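Local coordinates for protein cytosolic phospholipase A2 delta (Homo sapiens, PDB 5IZ5) that hydrolyses the sn-2 ester bond of glycerophospholipids in a calcium-dependent manner, with a preference for linoleic acid at that position, at residues I530-Y544 with F593-R605. The protein carries 3 engineered substitutions. Sequence-based numbering, arbitrary orientation.
Sequences IWSNIFSLNLLDAWY and FKGFLTGRPLHQR
W543, the last residue of helix 534-543, and Y544 just after it meet the first residues of the loop 593-605, which runs alongside this helix in the catalytic domain of the phospholipase, an alpha/beta hydrolase of the patatin clan. The phenol hydroxyl donates to the backbone O of K594, Y544 OH lying a very short 2.4 Å from it, and the carbonyl oxygen approaches the phenol from its rim. A tyrosine suits the place because its hydroxyl makes this bond while its ring packs on the lysine's methylenes, Y544 CE2 lying 3.6 Å from K594 CD as the two side chains run antiparallel. With CG beside its own backbone N (chi1 -82°), W543 directs the six-membered part of its indole at the loop backbone, CZ3 reaching 3.8 Å from C of F593; within its own helix, L539 CD1 lies over one indole face, toward the rim. With an alanine here, a gap between the helix end and the loop would probably open, leaving F593 CB and L597 CD2 without their aromatic neighbour. Farther along, L602 crosses L540 at about a right angle, its CD2 packing 3.6 Å from L540 CD1 and 3.3 Å from the helix backbone at S536 O; a leucine suits because its branched end fills this buried site. Next in the loop, H603 ND1 lies 3.6 Å from N533 ND2, an oblique approach without a hydrogen bond. The N533 amide is spent on D651 N, through OD1, and L649 O, through ND2, so an asparagine, acceptor and donor at once, suits this position beside D651, probably the catalytic proton acceptor. Beyond it, Q604 gives its NE2 to D430, while its aliphatic part lies across I530, whose CD1 comes within 3.3 Å of Q604 CB.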
ATOM      1  N   ILE B 530      -6.974   7.524  -3.730  1.00 37.87           N
ATOM      2  CA  ILE B 530      -6.350   6.188  -3.722  1.00 38.66           C
ATOM      3  C   ILE B 530      -7.327   5.171  -3.168  1.00 37.81           C
ATOM      4  O   ILE B 530      -7.534   4.109  -3.753  1.00 37.69           O
ATOM      5  CB  ILE B 530      -5.114   6.105  -2.778  1.00 39.85           C
ATOM      6  CG1 ILE B 530      -4.063   7.179  -3.074  1.00 41.97           C
ATOM      7  CG2 ILE B 530      -4.500   4.699  -2.758  1.00 38.03           C
ATOM      8  CD1 ILE B 530      -3.493   7.175  -4.461  1.00 44.63           C
ATOM      9  N   TRP B 531      -7.900   5.489  -2.013  1.00 36.37           N
ATOM     10  CA  TRP B 531      -8.814   4.578  -1.324  1.00 36.11           C
ATOM     11  C   TRP B 531     -10.046   4.247  -2.163  1.00 35.05           C
ATOM     12  O   TRP B 531     -10.574   3.140  -2.078  1.00 35.55           O
ATOM     13  CB  TRP B 531      -9.242   5.170   0.025  1.00 36.43           C
ATOM     14  CG  TRP B 531      -8.091   5.377   0.974  1.00 36.43           C
ATOM     15  CD1 TRP B 531      -6.952   4.626   1.064  1.00 37.03           C
ATOM     16  CD2 TRP B 531      -7.986   6.381   1.982  1.00 36.88           C
ATOM     17  NE1 TRP B 531      -6.142   5.103   2.055  1.00 36.63           N
ATOM     18  CE2 TRP B 531      -6.753   6.184   2.638  1.00 36.94           C
ATOM     19  CE3 TRP B 531      -8.812   7.440   2.389  1.00 36.19           C
ATOM     20  CZ2 TRP B 531      -6.327   6.998   3.683  1.00 36.21           C
ATOM     21  CZ3 TRP B 531      -8.381   8.254   3.422  1.00 36.28           C
ATOM     22  CH2 TRP B 531      -7.153   8.025   4.059  1.00 35.61           C
ATOM     23  N   SER B 532     -10.502   5.215  -2.948  1.00 34.96           N
ATOM     24  CA  SER B 532     -11.680   5.055  -3.783  1.00 35.39           C
ATOM     25  C   SER B 532     -11.349   5.115  -5.280  1.00 35.98           C
ATOM     26  O   SER B 532     -12.196   5.547  -6.075  1.00 33.91           O
ATOM     27  CB  SER B 532     -12.725   6.120  -3.418  1.00 35.40           C
ATOM     28  OG  SER B 532     -12.268   7.434  -3.695  1.00 36.59           O
ATOM     29  N   ASN B 533     -10.135   4.695  -5.667  1.00 35.49           N
ATOM     30  CA  ASN B 533      -9.729   4.789  -7.089  1.00 38.34           C
ATOM     31  C   ASN B 533     -10.380   3.793  -8.062  1.00 39.31           C
ATOM     32  O   ASN B 533     -10.046   3.766  -9.245  1.00 37.06           O
ATOM     33  CB  ASN B 533      -8.196   4.868  -7.290  1.00 37.47           C
ATOM     34  CG  ASN B 533      -7.456   3.569  -7.013  1.00 39.36           C
ATOM     35  OD1 ASN B 533      -8.039   2.498  -6.868  1.00 39.40           O
ATOM     36  ND2 ASN B 533      -6.126   3.671  -6.944  1.00 41.88           N
ATOM     37  N   ILE B 534     -11.340   3.005  -7.579  1.00 40.77           N
ATOM     38  CA  ILE B 534     -12.256   2.311  -8.487  1.00 41.75           C
ATOM     39  C   ILE B 534     -12.876   3.346  -9.440  1.00 42.64           C
ATOM     40  O   ILE B 534     -13.146   3.057 -10.602  1.00 39.20           O
ATOM     41  CB  ILE B 534     -13.362   1.521  -7.736  1.00 42.58           C
ATOM     42  CG1 ILE B 534     -14.114   0.590  -8.692  1.00 44.47           C
ATOM     43  CG2 ILE B 534     -14.347   2.461  -7.046  1.00 42.70           C
ATOM     44  CD1 ILE B 534     -13.335  -0.654  -9.060  1.00 46.10           C
ATOM     45  N   PHE B 535     -13.054   4.569  -8.948  1.00 43.68           N
ATOM     46  CA  PHE B 535     -13.612   5.638  -9.769  1.00 44.52           C
ATOM     47  C   PHE B 535     -12.685   6.110 -10.891  1.00 45.72           C
ATOM     48  O   PHE B 535     -13.169   6.651 -11.883  1.00 45.94           O
ATOM     49  CB  PHE B 535     -14.045   6.832  -8.924  1.00 45.57           C
ATOM     50  CG  PHE B 535     -15.312   6.601  -8.151  1.00 47.96           C
ATOM     51  CD1 PHE B 535     -16.548   7.066  -8.604  1.00 50.95           C
ATOM     52  CD2 PHE B 535     -15.263   5.918  -6.960  1.00 49.35           C
ATOM     53  CE1 PHE B 535     -17.700   6.835  -7.867  1.00 52.32           C
ATOM     54  CE2 PHE B 535     -16.405   5.678  -6.223  1.00 51.14           C
ATOM     55  CZ  PHE B 535     -17.629   6.136  -6.676  1.00 51.92           C
ATOM     56  N   SER B 536     -11.372   5.925 -10.733  1.00 46.92           N
ATOM     57  CA  SER B 536     -10.414   6.160 -11.814  1.00 49.23           C
ATOM     58  C   SER B 536     -10.689   5.222 -12.974  1.00 50.09           C
ATOM     59  O   SER B 536     -10.611   5.620 -14.130  1.00 48.91           O
ATOM     60  CB  SER B 536      -8.967   5.964 -11.346  1.00 48.63           C
ATOM     61  OG  SER B 536      -8.659   6.849 -10.292  1.00 50.58           O
ATOM     62  N   LEU B 537     -11.003   3.970 -12.667  1.00 49.91           N
ATOM     63  CA  LEU B 537     -11.336   3.028 -13.715  1.00 52.91           C
ATOM     64  C   LEU B 537     -12.693   3.342 -14.337  1.00 50.61           C
ATOM     65  O   LEU B 537     -12.857   3.208 -15.544  1.00 50.13           O
ATOM     66  CB  LEU B 537     -11.298   1.600 -13.176  1.00 57.45           C
ATOM     67  CG  LEU B 537     -11.844   0.452 -14.032  1.00 62.44           C
ATOM     68  CD1 LEU B 537     -11.233  -0.860 -13.569  1.00 66.13           C
ATOM     69  CD2 LEU B 537     -13.365   0.348 -13.976  1.00 63.35           C
ATOM     70  N   ASN B 538     -13.664   3.765 -13.532  1.00 49.29           N
ATOM     71  CA  ASN B 538     -14.957   4.159 -14.087  1.00 49.57           C
ATOM     72  C   ASN B 538     -14.852   5.392 -14.981  1.00 50.49           C
ATOM     73  O   ASN B 538     -15.590   5.527 -15.958  1.00 50.12           O
ATOM     74  CB  ASN B 538     -15.989   4.418 -13.000  1.00 50.09           C
ATOM     75  CG  ASN B 538     -16.406   3.155 -12.285  1.00 49.92           C
ATOM     76  OD1 ASN B 538     -16.023   2.049 -12.673  1.00 51.71           O
ATOM     77  ND2 ASN B 538     -17.185   3.313 -11.228  1.00 50.23           N
ATOM     78  N   LEU B 539     -13.937   6.295 -14.641  1.00 50.37           N
ATOM     79  CA  LEU B 539     -13.736   7.502 -15.445  1.00 50.75           C
ATOM     80  C   LEU B 539     -13.106   7.100 -16.777  1.00 50.38           C
ATOM     81  O   LEU B 539     -13.466   7.623 -17.824  1.00 49.11           O
ATOM     82  CB  LEU B 539     -12.843   8.510 -14.713  1.00 52.67           C
ATOM     83  CG  LEU B 539     -12.783   9.951 -15.239  1.00 54.47           C
ATOM     84  CD1 LEU B 539     -14.148  10.607 -15.372  1.00 54.82           C
ATOM     85  CD2 LEU B 539     -11.889  10.807 -14.338  1.00 56.96           C
ATOM     86  N   LEU B 540     -12.199   6.133 -16.729  1.00 51.97           N
ATOM     87  CA  LEU B 540     -11.502   5.684 -17.925  1.00 53.23           C
ATOM     88  C   LEU B 540     -12.456   5.014 -18.920  1.00 55.71           C
ATOM     89  O   LEU B 540     -12.390   5.287 -20.116  1.00 54.88           O
ATOM     90  CB  LEU B 540     -10.365   4.735 -17.528  1.00 54.73           C
ATOM     91  CG  LEU B 540      -9.562   4.114 -18.706  1.00 57.32           C
ATOM     92  CD1 LEU B 540      -8.050   4.270 -18.570  1.00 58.25           C
ATOM     93  CD2 LEU B 540      -9.891   2.637 -18.866  1.00 57.70           C
ATOM     94  N   ASP B 541     -13.335   4.143 -18.428  1.00 58.64           N
ATOM     95  CA  ASP B 541     -14.336   3.487 -19.280  1.00 59.85           C
ATOM     96  C   ASP B 541     -15.393   4.442 -19.835  1.00 58.82           C
ATOM     97  O   ASP B 541     -15.793   4.335 -20.997  1.00 61.64           O
ATOM     98  CB  ASP B 541     -15.067   2.374 -18.520  1.00 63.87           C
ATOM     99  CG  ASP B 541     -14.223   1.124 -18.309  1.00 66.28           C
ATOM    100  OD1 ASP B 541     -13.100   1.019 -18.857  1.00 70.79           O
ATOM    101  OD2 ASP B 541     -14.705   0.229 -17.577  1.00 69.57           O
ATOM    102  N   ALA B 542     -15.874   5.350 -18.997  1.00 55.45           N
ATOM    103  CA  ALA B 542     -16.872   6.325 -19.423  1.00 54.19           C
ATOM    104  C   ALA B 542     -16.326   7.291 -20.478  1.00 54.77           C
ATOM    105  O   ALA B 542     -17.077   7.777 -21.320  1.00 54.76           O
ATOM    106  CB  ALA B 542     -17.393   7.103 -18.229  1.00 54.60           C
ATOM    107  N   TRP B 543     -15.023   7.560 -20.430  1.00 54.76           N
ATOM    108  CA  TRP B 543     -14.412   8.577 -21.282  1.00 54.39           C
ATOM    109  C   TRP B 543     -13.766   8.066 -22.555  1.00 55.74           C
ATOM    110  O   TRP B 543     -13.883   8.710 -23.588  1.00 53.40           O
ATOM    111  CB  TRP B 543     -13.361   9.378 -20.506  1.00 53.04           C
ATOM    112  CG  TRP B 543     -13.943  10.479 -19.668  1.00 51.70           C
ATOM    113  CD1 TRP B 543     -15.260  10.670 -19.376  1.00 51.34           C
ATOM    114  CD2 TRP B 543     -13.229  11.534 -19.011  1.00 50.03           C
ATOM    115  NE1 TRP B 543     -15.417  11.786 -18.590  1.00 50.96           N
ATOM    116  CE2 TRP B 543     -14.184  12.331 -18.348  1.00 50.77           C
ATOM    117  CE3 TRP B 543     -11.876  11.884 -18.922  1.00 50.58           C
ATOM    118  CZ2 TRP B 543     -13.829  13.456 -17.600  1.00 49.40           C
ATOM    119  CZ3 TRP B 543     -11.527  13.005 -18.181  1.00 49.84           C
ATOM    120  CH2 TRP B 543     -12.499  13.773 -17.526  1.00 48.57           C
ATOM    121  N   TYR B 544     -13.077   6.933 -22.464  1.00 57.09           N
ATOM    122  CA  TYR B 544     -12.233   6.425 -23.531  1.00 61.65           C
ATOM    123  C   TYR B 544     -12.800   5.121 -24.058  1.00 69.35           C
ATOM    124  O   TYR B 544     -12.987   4.162 -23.310  1.00 68.63           O
ATOM    125  CB  TYR B 544     -10.809   6.202 -23.024  1.00 61.57           C
ATOM    126  CG  TYR B 544     -10.206   7.456 -22.450  1.00 61.27           C
ATOM    127  CD1 TYR B 544     -10.317   7.722 -21.097  1.00 59.89           C
ATOM    128  CD2 TYR B 544      -9.557   8.392 -23.256  1.00 60.34           C
ATOM    129  CE1 TYR B 544      -9.789   8.871 -20.549  1.00 58.92           C
ATOM    130  CE2 TYR B 544      -9.021   9.547 -22.711  1.00 59.02           C
ATOM    131  CZ  TYR B 544      -9.147   9.773 -21.356  1.00 57.44           C
ATOM    132  OH  TYR B 544      -8.639  10.897 -20.790  1.00 53.23           O
ATOM    133  N   PHE B 593     -10.318  17.898 -19.870  1.00 41.42           N
ATOM    134  CA  PHE B 593      -9.368  16.917 -19.337  1.00 41.15           C
ATOM    135  C   PHE B 593      -9.308  15.545 -20.018  1.00 41.73           C
ATOM    136  O   PHE B 593      -8.409  14.751 -19.739  1.00 40.91           O
ATOM    137  CB  PHE B 593      -9.659  16.778 -17.842  1.00 40.04           C
ATOM    138  CG  PHE B 593      -9.106  17.915 -17.044  1.00 39.74           C
ATOM    139  CD1 PHE B 593      -7.745  17.984 -16.751  1.00 39.22           C
ATOM    140  CD2 PHE B 593      -9.925  18.945 -16.637  1.00 39.04           C
ATOM    141  CE1 PHE B 593      -7.233  19.050 -16.038  1.00 38.35           C
ATOM    142  CE2 PHE B 593      -9.419  20.010 -15.916  1.00 38.83           C
ATOM    143  CZ  PHE B 593      -8.071  20.066 -15.622  1.00 38.77           C
ATOM    144  N   LYS B 594     -10.223  15.267 -20.935  1.00 44.47           N
ATOM    145  CA  LYS B 594     -10.227  13.971 -21.617  1.00 47.26           C
ATOM    146  C   LYS B 594      -8.911  13.788 -22.362  1.00 44.72           C
ATOM    147  O   LYS B 594      -8.224  12.778 -22.209  1.00 45.82           O
ATOM    148  CB  LYS B 594     -11.411  13.930 -22.591  1.00 50.88           C
ATOM    149  CG  LYS B 594     -11.929  12.564 -22.991  1.00 53.86           C
ATOM    150  CD  LYS B 594     -11.226  11.986 -24.212  1.00 57.49           C
ATOM    151  CE  LYS B 594     -12.220  11.299 -25.144  1.00 59.17           C
ATOM    152  NZ  LYS B 594     -11.619  10.160 -25.895  1.00 60.69           N
ATOM    153  N   GLY B 595      -8.549  14.799 -23.137  1.00 44.05           N
ATOM    154  CA  GLY B 595      -7.321  14.784 -23.913  1.00 44.70           C
ATOM    155  C   GLY B 595      -6.098  14.794 -23.016  1.00 44.72           C
ATOM    156  O   GLY B 595      -5.183  13.989 -23.176  1.00 42.77           O
ATOM    157  N   PHE B 596      -6.113  15.706 -22.050  1.00 44.56           N
ATOM    158  CA  PHE B 596      -5.040  15.836 -21.061  1.00 45.38           C
ATOM    159  C   PHE B 596      -4.659  14.505 -20.403  1.00 47.53           C
ATOM    160  O   PHE B 596      -3.477  14.195 -20.240  1.00 45.06           O
ATOM    161  CB  PHE B 596      -5.471  16.853 -19.996  1.00 45.47           C
ATOM    162  CG  PHE B 596      -4.432  17.107 -18.945  1.00 45.85           C
ATOM    163  CD1 PHE B 596      -4.388  16.329 -17.798  1.00 46.48           C
ATOM    164  CD2 PHE B 596      -3.506  18.127 -19.098  1.00 46.35           C
ATOM    165  CE1 PHE B 596      -3.433  16.556 -16.824  1.00 47.86           C
ATOM    166  CE2 PHE B 596      -2.547  18.362 -18.126  1.00 47.52           C
ATOM    167  CZ  PHE B 596      -2.511  17.577 -16.985  1.00 47.85           C
ATOM    168  N   LEU B 597      -5.660  13.723 -20.028  1.00 50.22           N
ATOM    169  CA  LEU B 597      -5.434  12.465 -19.301  1.00 51.73           C
ATOM    170  C   LEU B 597      -5.079  11.231 -20.166  1.00 50.95           C
ATOM    171  O   LEU B 597      -4.759  10.175 -19.623  1.00 50.86           O
ATOM    172  CB  LEU B 597      -6.675  12.176 -18.442  1.00 54.01           C
ATOM    173  CG  LEU B 597      -6.497  11.859 -16.947  1.00 55.80           C
ATOM    174  CD1 LEU B 597      -5.668  12.948 -16.282  1.00 56.21           C
ATOM    175  CD2 LEU B 597      -7.854  11.746 -16.266  1.00 55.99           C
ATOM    176  N   THR B 598      -5.092  11.367 -21.491  1.00 52.29           N
ATOM    177  CA  THR B 598      -5.062  10.211 -22.413  1.00 52.64           C
ATOM    178  C   THR B 598      -3.921   9.214 -22.163  1.00 54.26           C
ATOM    179  O   THR B 598      -4.117   7.988 -22.065  1.00 54.27           O
ATOM    180  CB  THR B 598      -4.955  10.712 -23.866  1.00 52.48           C
ATOM    181  OG1 THR B 598      -6.052  11.588 -24.139  1.00 50.33           O
ATOM    182  CG2 THR B 598      -4.956   9.561 -24.874  1.00 52.80           C
ATOM    183  N   GLY B 599      -2.719   9.743 -22.048  1.00 54.76           N
ATOM    184  CA  GLY B 599      -1.547   8.884 -21.908  1.00 59.47           C
ATOM    185  C   GLY B 599      -1.459   8.080 -20.611  1.00 60.85           C
ATOM    186  O   GLY B 599      -0.780   7.051 -20.552  1.00 61.79           O
ATOM    187  N   ARG B 600      -2.196   8.516 -19.591  1.00 59.30           N
ATOM    188  CA  ARG B 600      -1.761   8.366 -18.207  1.00 56.70           C
ATOM    189  C   ARG B 600      -2.224   7.127 -17.430  1.00 52.13           C
ATOM    190  O   ARG B 600      -3.295   6.576 -17.678  1.00 49.30           O
ATOM    191  CB  ARG B 600      -2.142   9.655 -17.470  1.00 58.28           C
ATOM    192  CG  ARG B 600      -1.123  10.738 -17.752  1.00 60.45           C
ATOM    193  CD  ARG B 600      -1.624  12.164 -17.764  1.00 62.84           C
ATOM    194  NE  ARG B 600      -0.499  13.021 -18.131  1.00 65.79           N
ATOM    195  CZ  ARG B 600      -0.593  14.248 -18.633  1.00 67.92           C
ATOM    196  NH1 ARG B 600      -1.772  14.812 -18.843  1.00 71.52           N
ATOM    197  NH2 ARG B 600       0.511  14.919 -18.927  1.00 69.70           N
ATOM    198  N   PRO B 601      -1.397   6.683 -16.472  1.00 51.89           N
ATOM    199  CA  PRO B 601      -1.774   5.529 -15.657  1.00 52.37           C
ATOM    200  C   PRO B 601      -3.002   5.781 -14.791  1.00 53.84           C
ATOM    201  O   PRO B 601      -3.323   6.923 -14.474  1.00 53.40           O
ATOM    202  CB  PRO B 601      -0.538   5.271 -14.790  1.00 52.46           C
ATOM    203  CG  PRO B 601       0.325   6.473 -14.914  1.00 51.38           C
ATOM    204  CD  PRO B 601      -0.028   7.153 -16.192  1.00 50.80           C
ATOM    205  N   LEU B 602      -3.680   4.699 -14.437  1.00 54.58           N
ATOM    206  CA  LEU B 602      -4.883   4.765 -13.637  1.00 58.67           C
ATOM    207  C   LEU B 602      -4.563   5.076 -12.181  1.00 57.57           C
ATOM    208  O   LEU B 602      -5.308   5.801 -11.520  1.00 56.81           O
ATOM    209  CB  LEU B 602      -5.627   3.428 -13.702  1.00 60.40           C
ATOM    210  CG  LEU B 602      -6.556   3.222 -14.898  1.00 63.67           C
ATOM    211  CD1 LEU B 602      -7.101   1.799 -14.882  1.00 64.43           C
ATOM    212  CD2 LEU B 602      -7.675   4.255 -14.950  1.00 65.35           C
ATOM    213  N   HIS B 603      -3.456   4.511 -11.707  1.00 55.61           N
ATOM    214  CA  HIS B 603      -3.117   4.466 -10.293  1.00 55.46           C
ATOM    215  C   HIS B 603      -1.938   5.360  -9.941  1.00 55.74           C
ATOM    216  O   HIS B 603      -1.080   5.630 -10.779  1.00 52.32           O
ATOM    217  CB  HIS B 603      -2.810   3.025  -9.914  1.00 56.48           C
ATOM    218  CG  HIS B 603      -3.882   2.068 -10.322  1.00 57.35           C
ATOM    219  ND1 HIS B 603      -5.224   2.342 -10.161  1.00 59.94           N
ATOM    220  CD2 HIS B 603      -3.813   0.844 -10.894  1.00 58.45           C
ATOM    221  CE1 HIS B 603      -5.935   1.326 -10.616  1.00 58.55           C
ATOM    222  NE2 HIS B 603      -5.102   0.404 -11.062  1.00 59.21           N
ATOM    223  N   GLN B 604      -1.908   5.822  -8.693  1.00 58.03           N
ATOM    224  CA  GLN B 604      -0.798   6.631  -8.187  1.00 58.95           C
ATOM    225  C   GLN B 604       0.506   5.826  -8.256  1.00 55.41           C
ATOM    226  O   GLN B 604       0.508   4.604  -8.084  1.00 53.54           O
ATOM    227  CB  GLN B 604      -1.092   7.107  -6.750  1.00 63.01           C
ATOM    228  CG  GLN B 604      -0.185   8.192  -6.223  1.00 65.26           C
ATOM    229  CD  GLN B 604      -0.479   9.518  -6.875  1.00 69.47           C
ATOM    230  OE1 GLN B 604      -0.038   9.771  -7.997  1.00 78.86           O
ATOM    231  NE2 GLN B 604      -1.235  10.371  -6.188  1.00 69.41           N
ATOM    232  N   ARG B 605       1.607   6.500  -8.557  1.00 55.55           N
ATOM    233  CA  ARG B 605       2.918   5.850  -8.549  1.00 58.55           C
ATOM    234  C   ARG B 605       3.745   6.269  -7.331  1.00 53.23           C
ATOM    235  O   ARG B 605       4.767   6.948  -7.430  1.00 57.29           O
ATOM    236  CB  ARG B 605       3.645   6.102  -9.870  1.00 64.02           C
ATOM    237  CG  ARG B 605       3.043   5.271 -10.988  1.00 69.46           C
ATOM    238  CD  ARG B 605       3.610   5.613 -12.349  1.00 73.64           C
ATOM    239  NE  ARG B 605       3.132   4.690 -13.379  1.00 77.70           N
ATOM    240  CZ  ARG B 605       3.625   4.619 -14.615  1.00 80.42           C
ATOM    241  NH1 ARG B 605       4.614   5.423 -14.994  1.00 81.25           N
ATOM    242  NH2 ARG B 605       3.123   3.743 -15.480  1.00 81.09           N
TER